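NanS-p (Escherichia phage vB_EcoP_24B, PDB 6YP6) is a phage-encoded carbohydrate esterase whose beta-sandwich part probably binds carbohydrate. Local coordinates at residues A[66-80]-A[150-164]. Numbering follows the deposited sequence.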
ATOM      1  N   LEU A  66       3.049 -11.925 -11.056  1.00 10.71           N
ATOM      2  CA  LEU A  66       3.978 -11.130 -10.255  1.00 10.20           C
ATOM      3  C   LEU A  66       4.970 -12.034  -9.532  1.00 10.11           C
ATOM      4  O   LEU A  66       6.182 -11.775  -9.532  1.00 10.59           O
ATOM      5  CB  LEU A  66       3.188 -10.262  -9.269  1.00  9.20           C
ATOM      6  CG  LEU A  66       4.037  -9.465  -8.272  1.00  8.91           C
ATOM      7  CD1 LEU A  66       4.940  -8.458  -8.944  1.00  9.48           C
ATOM      8  CD2 LEU A  66       3.120  -8.768  -7.270  1.00  9.15           C
ATOM      9  N   LEU A  67       4.478 -13.119  -8.932  1.00  9.79           N
ATOM     10  CA  LEU A  67       5.370 -14.035  -8.230  1.00  9.62           C
ATOM     11  C   LEU A  67       6.336 -14.725  -9.194  1.00 10.12           C
ATOM     12  O   LEU A  67       7.511 -14.909  -8.865  1.00 10.10           O
ATOM     13  CB  LEU A  67       4.558 -15.087  -7.480  1.00 10.06           C
ATOM     14  CG  LEU A  67       3.829 -14.572  -6.240  1.00 10.69           C
ATOM     15  CD1 LEU A  67       2.868 -15.625  -5.707  1.00 11.40           C
ATOM     16  CD2 LEU A  67       4.814 -14.196  -5.155  1.00 12.44           C
ATOM     17  N   GLN A  68       5.856 -15.109 -10.385  1.00 10.94           N
ATOM     18  CA  GLN A  68       6.674 -15.854 -11.341  1.00 11.91           C
ATOM     19  C   GLN A  68       7.725 -14.959 -11.979  1.00 11.86           C
ATOM     20  O   GLN A  68       8.899 -15.341 -12.094  1.00 12.30           O
ATOM     21  CB  GLN A  68       5.767 -16.468 -12.419  1.00 14.54           C
ATOM     22  CG  GLN A  68       6.463 -17.096 -13.635  1.00 17.89           C
ATOM     23  CD  GLN A  68       5.555 -17.141 -14.872  1.00 21.37           C
ATOM     24  OE1 GLN A  68       4.329 -17.082 -14.759  1.00 23.38           O
ATOM     25  NE2 GLN A  68       6.158 -17.218 -16.049  1.00 22.49           N
ATOM     26  N   LYS A  69       7.310 -13.782 -12.441  1.00 11.97           N
ATOM     27  CA  LYS A  69       8.169 -12.929 -13.241  1.00 12.05           C
ATOM     28  C   LYS A  69       8.852 -11.839 -12.437  1.00 11.44           C
ATOM     29  O   LYS A  69       9.822 -11.243 -12.925  1.00 12.36           O
ATOM     30  CB  LYS A  69       7.340 -12.263 -14.343  1.00 13.94           C
ATOM     31  CG  LYS A  69       6.704 -13.228 -15.319  1.00 15.68           C
ATOM     32  CD  LYS A  69       5.865 -12.499 -16.371  1.00 17.89           C
ATOM     33  CE  LYS A  69       5.147 -13.465 -17.300  1.00 20.01           C
ATOM     34  NZ  LYS A  69       3.775 -12.984 -17.626  1.00 21.82           N
ATOM     35  N   GLY A  70       8.369 -11.562 -11.227  1.00 10.82           N
ATOM     36  CA  GLY A  70       8.804 -10.407 -10.476  1.00 10.49           C
ATOM     37  C   GLY A  70       8.099  -9.150 -10.942  1.00  9.53           C
ATOM     38  O   GLY A  70       7.374  -9.134 -11.940  1.00 10.03           O
ATOM     39  N   GLY A  71       8.314  -8.077 -10.192  1.00  9.38           N
ATOM     40  CA  GLY A  71       7.651  -6.808 -10.454  1.00  9.08           C
ATOM     41  C   GLY A  71       7.646  -5.983  -9.180  1.00  8.52           C
ATOM     42  O   GLY A  71       8.473  -6.189  -8.301  1.00  9.56           O
ATOM     43  N   GLN A  72       6.696  -5.052  -9.100  0.50  8.58           N
ATOM     44  CA  GLN A  72       6.641  -4.169  -7.947  0.50  9.14           C
ATOM     45  C   GLN A  72       5.209  -3.746  -7.650  0.50  8.29           C
ATOM     46  O   GLN A  72       4.368  -3.651  -8.546  0.50  8.87           O
ATOM     47  CB  GLN A  72       7.477  -2.898  -8.157  0.50 10.64           C
ATOM     48  CG  GLN A  72       8.952  -3.118  -8.402  0.50 12.11           C
ATOM     49  CD  GLN A  72       9.743  -1.852  -8.184  0.50 13.52           C
ATOM     50  OE1 GLN A  72       9.236  -0.743  -8.364  0.50 15.26           O
ATOM     51  NE2 GLN A  72      10.977  -2.008  -7.750  0.50 12.77           N
ATOM     52  N   ILE A  73       4.954  -3.488  -6.368  1.00  7.22           N
ATOM     53  CA  ILE A  73       3.798  -2.743  -5.883  1.00  7.48           C
ATOM     54  C   ILE A  73       4.348  -1.383  -5.467  1.00  7.99           C
ATOM     55  O   ILE A  73       5.316  -1.332  -4.706  1.00  8.65           O
ATOM     56  CB  ILE A  73       3.174  -3.440  -4.663  1.00  8.01           C
ATOM     57  CG1 ILE A  73       2.803  -4.899  -4.961  1.00  8.22           C
ATOM     58  CG2 ILE A  73       1.980  -2.637  -4.135  1.00  8.76           C
ATOM     59  CD1 ILE A  73       2.396  -5.692  -3.731  1.00  8.90           C
ATOM     60  N   ARG A  74       3.766  -0.288  -5.963  1.00  7.76           N
ATOM     61  CA  ARG A  74       4.353   1.027  -5.710  1.00  8.27           C
ATOM     62  C   ARG A  74       3.293   2.086  -5.443  1.00  7.94           C
ATOM     63  O   ARG A  74       2.152   2.005  -5.913  1.00  8.29           O
ATOM     64  CB  ARG A  74       5.278   1.496  -6.842  1.00 10.43           C
ATOM     65  CG  ARG A  74       4.648   1.556  -8.193  1.00 11.48           C
ATOM     66  CD  ARG A  74       5.604   2.209  -9.171  1.00 13.19           C
ATOM     67  NE  ARG A  74       5.119   2.225 -10.548  1.00 14.22           N
ATOM     68  CZ  ARG A  74       4.362   3.186 -11.077  1.00 14.40           C
ATOM     69  NH1 ARG A  74       3.952   4.207 -10.346  1.00 14.98           N
ATOM     70  NH2 ARG A  74       4.002   3.106 -12.347  1.00 15.53           N
ATOM     71  N   CYS A  75       3.704   3.110  -4.698  1.00  7.45           N
ATOM     72  CA  CYS A  75       2.868   4.266  -4.432  1.00  7.32           C
ATOM     73  C   CYS A  75       3.747   5.482  -4.189  1.00  7.44           C
ATOM     74  O   CYS A  75       4.747   5.394  -3.480  1.00  9.13           O
ATOM     75  CB  CYS A  75       2.004   4.007  -3.193  1.00  7.53           C
ATOM     76  SG  CYS A  75       0.935   5.370  -2.648  1.00  8.22           S
ATOM     77  N   ARG A  76       3.334   6.620  -4.736  1.00  7.26           N
ATOM     78  CA  ARG A  76       3.925   7.916  -4.420  1.00  7.36           C
ATOM     79  C   ARG A  76       2.861   8.738  -3.698  1.00  7.05           C
ATOM     80  O   ARG A  76       1.729   8.866  -4.190  1.00  7.12           O
ATOM     81  CB  ARG A  76       4.428   8.606  -5.690  1.00  8.04           C
ATOM     82  CG  ARG A  76       5.059   9.970  -5.418  1.00  8.38           C
ATOM     83  CD  ARG A  76       5.912  10.462  -6.576  1.00  9.59           C
ATOM     84  NE  ARG A  76       6.642  11.691  -6.241  1.00 10.12           N
ATOM     85  CZ  ARG A  76       6.238  12.934  -6.519  1.00 10.11           C
ATOM     86  NH1 ARG A  76       5.100  13.171  -7.162  1.00 10.67           N
ATOM     87  NH2 ARG A  76       6.995  13.958  -6.157  1.00 11.28           N
ATOM     88  N   PHE A  77       3.223   9.281  -2.533  1.00  7.15           N
ATOM     89  CA  PHE A  77       2.250   9.872  -1.621  1.00  7.15           C
ATOM     90  C   PHE A  77       2.913  10.972  -0.808  1.00  7.30           C
ATOM     91  O   PHE A  77       4.135  11.034  -0.679  1.00  7.76           O
ATOM     92  CB  PHE A  77       1.653   8.797  -0.675  1.00  7.36           C
ATOM     93  CG  PHE A  77       2.647   8.279   0.319  1.00  7.59           C
ATOM     94  CD1 PHE A  77       3.549   7.281  -0.034  1.00  7.85           C
ATOM     95  CD2 PHE A  77       2.728   8.825   1.588  1.00  8.47           C
ATOM     96  CE1 PHE A  77       4.505   6.846   0.875  1.00  8.37           C
ATOM     97  CE2 PHE A  77       3.680   8.387   2.491  1.00  8.92           C
ATOM     98  CZ  PHE A  77       4.566   7.392   2.137  1.00  8.79           C
ATOM     99  N   LYS A  78       2.072  11.816  -0.221  1.00  7.29           N
ATOM    100  CA  LYS A  78       2.501  12.925   0.615  1.00  7.54           C
ATOM    101  C   LYS A  78       1.551  12.977   1.795  1.00  7.76           C
ATOM    102  O   LYS A  78       0.333  12.986   1.614  1.00  9.28           O
ATOM    103  CB  LYS A  78       2.470  14.241  -0.179  1.00  9.00           C
ATOM    104  CG  LYS A  78       2.501  15.504   0.663  1.00 11.69           C
ATOM    105  CD  LYS A  78       2.849  16.737  -0.222  1.00 14.46           C
ATOM    106  CE  LYS A  78       1.939  17.916  -0.010  1.00 16.90           C
ATOM    107  NZ  LYS A  78       2.579  19.081  -0.643  1.00 16.98           N
ATOM    108  N   VAL A  79       2.088  13.031   3.001  1.00  7.44           N
ATOM    109  CA  VAL A  79       1.273  13.077   4.209  1.00  7.91           C
ATOM    110  C   VAL A  79       1.101  14.524   4.637  1.00  8.20           C
ATOM    111  O   VAL A  79       2.074  15.285   4.642  1.00  9.16           O
ATOM    112  CB  VAL A  79       1.889  12.261   5.360  1.00  8.11           C
ATOM    113  CG1 VAL A  79       0.890  12.152   6.495  1.00  8.51           C
ATOM    114  CG2 VAL A  79       2.333  10.897   4.883  1.00  8.76           C
ATOM    115  N   SER A  80      -0.109  14.892   5.053  0.50  9.09           N
ATOM    116  CA  SER A  80      -0.428  16.240   5.498  0.50 10.32           C
ATOM    117  C   SER A  80      -0.776  16.224   6.983  0.50  9.82           C
ATOM    118  O   SER A  80      -1.375  15.267   7.479  0.50 10.60           O
ATOM    119  CB  SER A  80      -1.621  16.773   4.695  0.50 12.28           C
ATOM    120  OG  SER A  80      -1.842  18.151   4.917  0.50 13.90           O
ATOM    121  N   ASN A 150       5.948  16.619   5.638  1.00  8.53           N
ATOM    122  CA  ASN A 150       4.845  16.749   4.695  1.00  9.60           C
ATOM    123  C   ASN A 150       5.356  16.815   3.249  1.00  9.94           C
ATOM    124  O   ASN A 150       4.739  17.451   2.387  1.00 11.66           O
ATOM    125  CB  ASN A 150       3.959  17.935   5.077  1.00 11.32           C
ATOM    126  CG  ASN A 150       3.141  17.712   6.413  1.00 12.58           C
ATOM    127  OD1 ASN A 150       3.205  16.674   7.067  1.00 14.93           O
ATOM    128  ND2 ASN A 150       2.382  18.720   6.803  1.00 13.51           N
ATOM    129  N   GLU A 151       6.464  16.140   2.963  1.00  9.42           N
ATOM    130  CA  GLU A 151       7.025  16.068   1.625  1.00  9.64           C
ATOM    131  C   GLU A 151       6.496  14.838   0.893  1.00  8.73           C
ATOM    132  O   GLU A 151       5.942  13.914   1.489  1.00  8.87           O
ATOM    133  CB  GLU A 151       8.554  15.980   1.695  1.00 11.14           C
ATOM    134  CG  GLU A 151       9.216  17.152   2.367  1.00 13.21           C
ATOM    135  CD  GLU A 151       8.941  18.440   1.644  1.00 16.13           C
ATOM    136  OE1 GLU A 151       9.218  18.508   0.432  1.00 16.97           O
ATOM    137  OE2 GLU A 151       8.410  19.371   2.280  1.00 18.13           O
ATOM    138  N   TRP A 152       6.710  14.816  -0.416  1.00  8.67           N
ATOM    139  CA  TRP A 152       6.432  13.620  -1.191  1.00  8.58           C
ATOM    140  C   TRP A 152       7.431  12.516  -0.868  1.00  8.33           C
ATOM    141  O   TRP A 152       8.626  12.764  -0.660  1.00  9.55           O
ATOM    142  CB  TRP A 152       6.482  13.938  -2.691  1.00  9.11           C
ATOM    143  CG  TRP A 152       5.306  14.707  -3.170  1.00  9.05           C
ATOM    144  CD1 TRP A 152       5.218  16.049  -3.378  1.00  9.76           C
ATOM    145  CD2 TRP A 152       4.023  14.165  -3.487  1.00  8.78           C
ATOM    146  NE1 TRP A 152       3.949  16.376  -3.810  1.00  9.83           N
ATOM    147  CE2 TRP A 152       3.198  15.233  -3.876  1.00  9.32           C
ATOM    148  CE3 TRP A 152       3.487  12.876  -3.464  1.00  8.71           C
ATOM    149  CZ2 TRP A 152       1.868  15.048  -4.244  1.00  9.49           C
ATOM    150  CZ3 TRP A 152       2.174  12.707  -3.824  1.00  8.91           C
ATOM    151  CH2 TRP A 152       1.377  13.782  -4.215  1.00  9.24           C
ATOM    152  N   HIS A 153       6.926  11.280  -0.885  1.00  7.89           N
ATOM    153  CA  HIS A 153       7.715  10.075  -0.687  1.00  7.86           C
ATOM    154  C   HIS A 153       7.275   9.017  -1.684  1.00  8.08           C
ATOM    155  O   HIS A 153       6.151   9.056  -2.198  1.00  8.19           O
ATOM    156  CB  HIS A 153       7.561   9.540   0.740  1.00  8.14           C
ATOM    157  CG  HIS A 153       8.077  10.496   1.756  1.00  8.47           C
ATOM    158  ND1 HIS A 153       9.416  10.620   2.040  1.00  9.27           N
ATOM    159  CD2 HIS A 153       7.448  11.448   2.479  1.00  8.96           C
ATOM    160  CE1 HIS A 153       9.585  11.596   2.916  1.00  9.80           C
ATOM    161  NE2 HIS A 153       8.402  12.100   3.213  1.00  9.61           N
ATOM    162  N   THR A 154       8.159   8.057  -1.920  1.00  8.46           N
ATOM    163  CA  THR A 154       7.826   6.892  -2.713  1.00  8.44           C
ATOM    164  C   THR A 154       8.062   5.630  -1.902  1.00  8.33           C
ATOM    165  O   THR A 154       8.978   5.553  -1.072  1.00  8.53           O
ATOM    166  CB  THR A 154       8.628   6.833  -4.025  1.00  9.26           C
ATOM    167  OG1 THR A 154      10.027   6.736  -3.741  1.00 10.10           O
ATOM    168  CG2 THR A 154       8.361   8.061  -4.866  1.00 10.24           C
ATOM    169  N   LEU A 155       7.222   4.632  -2.159  1.00  8.30           N
ATOM    170  CA  LEU A 155       7.336   3.344  -1.501  1.00  8.23           C
ATOM    171  C   LEU A 155       7.088   2.276  -2.548  1.00  8.20           C
ATOM    172  O   LEU A 155       6.114   2.369  -3.296  1.00  9.60           O
ATOM    173  CB  LEU A 155       6.300   3.233  -0.376  1.00  8.86           C
ATOM    174  CG  LEU A 155       6.256   1.906   0.376  1.00  9.44           C
ATOM    175  CD1 LEU A 155       7.574   1.616   1.058  1.00  9.92           C
ATOM    176  CD2 LEU A 155       5.120   1.923   1.405  1.00  9.87           C
ATOM    177  N   ALA A 156       7.935   1.267  -2.609  1.00  7.63           N
ATOM    178  CA  ALA A 156       7.709   0.139  -3.494  1.00  7.74           C
ATOM    179  C   ALA A 156       8.085  -1.135  -2.762  1.00  7.39           C
ATOM    180  O   ALA A 156       8.877  -1.122  -1.810  1.00  7.91           O
ATOM    181  CB  ALA A 156       8.480   0.266  -4.805  1.00  8.21           C
ATOM    182  N   PHE A 157       7.508  -2.237  -3.236  1.00  7.52           N
ATOM    183  CA  PHE A 157       7.806  -3.584  -2.760  1.00  7.67           C
ATOM    184  C   PHE A 157       8.162  -4.383  -4.000  1.00  8.06           C
ATOM    185  O   PHE A 157       7.306  -4.609  -4.857  1.00  8.40           O
ATOM    186  CB  PHE A 157       6.603  -4.162  -2.027  1.00  8.09           C
ATOM    187  CG  PHE A 157       6.239  -3.353  -0.827  1.00  8.17           C
ATOM    188  CD1 PHE A 157       6.887  -3.564   0.377  1.00  9.33           C
ATOM    189  CD2 PHE A 157       5.316  -2.333  -0.913  1.00  8.54           C
ATOM    190  CE1 PHE A 157       6.593  -2.795   1.488  1.00  9.96           C
ATOM    191  CE2 PHE A 157       5.007  -1.571   0.198  1.00  9.82           C
ATOM    192  CZ  PHE A 157       5.656  -1.801   1.400  1.00 10.22           C
ATOM    193  N   ARG A 158       9.431  -4.756  -4.117  1.00  8.28           N
ATOM    194  CA  ARG A 158       9.968  -5.401  -5.306  1.00  8.50           C
ATOM    195  C   ARG A 158      10.013  -6.911  -5.116  1.00  8.50           C
ATOM    196  O   ARG A 158      10.609  -7.410  -4.152  1.00  9.04           O
ATOM    197  CB  ARG A 158      11.365  -4.869  -5.643  1.00  9.25           C
ATOM    198  CG  ARG A 158      11.883  -5.354  -6.988  1.00 10.18           C
ATOM    199  CD  ARG A 158      13.210  -4.699  -7.403  1.00 11.25           C
ATOM    200  NE  ARG A 158      14.280  -5.076  -6.484  1.00 11.65           N
ATOM    201  CZ  ARG A 158      14.944  -4.253  -5.676  1.00 10.99           C
ATOM    202  NH1 ARG A 158      14.718  -2.939  -5.676  1.00 11.43           N
ATOM    203  NH2 ARG A 158      15.848  -4.761  -4.855  1.00 11.50           N
ATOM    204  N   PHE A 159       9.389  -7.628  -6.051  1.00  8.81           N
ATOM    205  CA  PHE A 159       9.368  -9.083  -6.128  1.00  9.24           C
ATOM    206  C   PHE A 159      10.402  -9.525  -7.161  1.00 10.59           C
ATOM    207  O   PHE A 159      10.511  -8.938  -8.236  1.00 11.10           O
ATOM    208  CB  PHE A 159       7.970  -9.563  -6.545  1.00  9.26           C
ATOM    209  CG  PHE A 159       6.905  -9.386  -5.477  1.00  9.55           C
ATOM    210  CD1 PHE A 159       6.424  -8.122  -5.140  1.00  9.73           C
ATOM    211  CD2 PHE A 159       6.394 -10.480  -4.812  1.00 10.67           C
ATOM    212  CE1 PHE A 159       5.472  -7.962  -4.159  1.00 10.39           C
ATOM    213  CE2 PHE A 159       5.419 -10.326  -3.837  1.00 11.10           C
ATOM    214  CZ  PHE A 159       4.965  -9.069  -3.512  1.00 10.84           C
ATOM    215  N   ALA A 160      11.166 -10.566  -6.827  1.00 12.14           N
ATOM    216  CA  ALA A 160      12.300 -10.970  -7.650  1.00 13.89           C
ATOM    217  C   ALA A 160      11.940 -11.959  -8.743  1.00 14.10           C
ATOM    218  O   ALA A 160      12.702 -12.107  -9.707  1.00 15.75           O
ATOM    219  CB  ALA A 160      13.386 -11.609  -6.776  1.00 15.40           C
ATOM    220  N   GLY A 161      10.825 -12.645  -8.624  1.00 13.07           N
ATOM    221  CA  GLY A 161      10.462 -13.664  -9.584  1.00 12.52           C
ATOM    222  C   GLY A 161      10.897 -15.037  -9.115  1.00 12.29           C
ATOM    223  O   GLY A 161      11.375 -15.237  -7.993  1.00 12.59           O
ATOM    224  N   ASN A 162      10.683 -15.997 -10.002  1.00 12.85           N
ATOM    225  CA  ASN A 162      10.966 -17.395  -9.711  1.00 13.54           C
ATOM    226  C   ASN A 162      10.199 -17.880  -8.492  1.00 11.61           C
ATOM    227  O   ASN A 162      10.621 -18.816  -7.813  1.00 11.83           O
ATOM    228  CB  ASN A 162      12.464 -17.642  -9.552  1.00 16.43           C
ATOM    229  CG  ASN A 162      13.197 -17.581 -10.880  1.00 20.35           C
ATOM    230  OD1 ASN A 162      14.091 -16.763 -11.071  1.00 22.26           O
ATOM    231  ND2 ASN A 162      12.807 -18.445 -11.808  1.00 22.15           N
ATOM    232  N   ASN A 163       9.054 -17.252  -8.221  1.00 10.62           N
ATOM    233  CA  ASN A 163       8.165 -17.571  -7.103  1.00 10.69           C
ATOM    234  C   ASN A 163       8.793 -17.285  -5.749  1.00 10.21           C
ATOM    235  O   ASN A 163       8.243 -17.702  -4.719  1.00 11.27           O
ATOM    236  CB  ASN A 163       7.607 -18.991  -7.160  1.00 11.99           C
ATOM    237  CG  ASN A 163       6.546 -19.147  -8.225  1.00 12.62           C
ATOM    238  OD1 ASN A 163       5.944 -18.168  -8.684  1.00 13.83           O
ATOM    239  ND2 ASN A 163       6.300 -20.385  -8.620  1.00 13.09           N
ATOM    240  N   SER A 164       9.881 -16.527  -5.706  1.00  9.96           N
ATOM    241  CA  SER A 164      10.455 -16.140  -4.431  1.00  9.73           C
ATOM    242  C   SER A 164       9.484 -15.244  -3.663  1.00  9.26           C
ATOM    243  O   SER A 164       8.918 -14.297  -4.214  1.00  9.42           O
ATOM    244  CB  SER A 164      11.768 -15.392  -4.647  1.00 10.83           C
ATOM    245  OG  SER A 164      12.257 -14.886  -3.413  1.00 11.23           O
TER
HETATM  246  O   HOH W   1       8.660 -13.241  -6.850  1.00 10.52           O
HETATM  247  O   HOH W   2      13.373  -1.134  -7.582  1.00 14.98           O
HETATM  248  O   HOH W   3       5.032  19.110   0.508  1.00 47.40           O
HETATM  249  O   HOH W   4       4.870  13.110   3.880  1.00  8.20           O
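Strands 71-79 and 152-159 run antiparallel, their axes at 170°, joined by paired backbone hydrogen bonds at G71-F159, I73-F157, C75-L155 and F77-H153. Beyond G71 the bonding passes to the end of helix 64-69: L67 O takes N163 N (2.9 Å) and Q68 O takes N162 N (2.8 Å), both donors well above the carbonyl planes, at the type I' turn G161-S164. G70 and G161 pack backbone to backbone, and a water accepts from G161 N within hydrogen-bonding distance of L67 O and S164 O.

On the more open face, W152 is sandwiched. K78 CB sits over its six-membered ring, 3.7 Å from the centroid, while the R76 guanidinium stacks on the other side, centres 4.2 Å apart and planes at 13°. With CG anti to the backbone N (chi1 -180°), R76 reaches across to the indole; D210 fixes its charged end by a salt bridge, and D34 takes both W152 NE1 and K78 NZ.

The buried face is largely apolar. L66 CD2 stands over the F159 ring, 4.0 Å from its centroid; I73 CD1 meets F159 CE1 at 3.8 Å. H153 CB lies over one face of the F77 ring, toward CZ, its imidazole hydrogen-bonded to D172 and D149.

Strand 71-79 pairs on its other edge with 207-216, and 152-159 with 166-171, a central antiparallel pair of a two-sheet beta sandwich; L66, I73, C75 and F77 fill the intersheet space against strand 88-95.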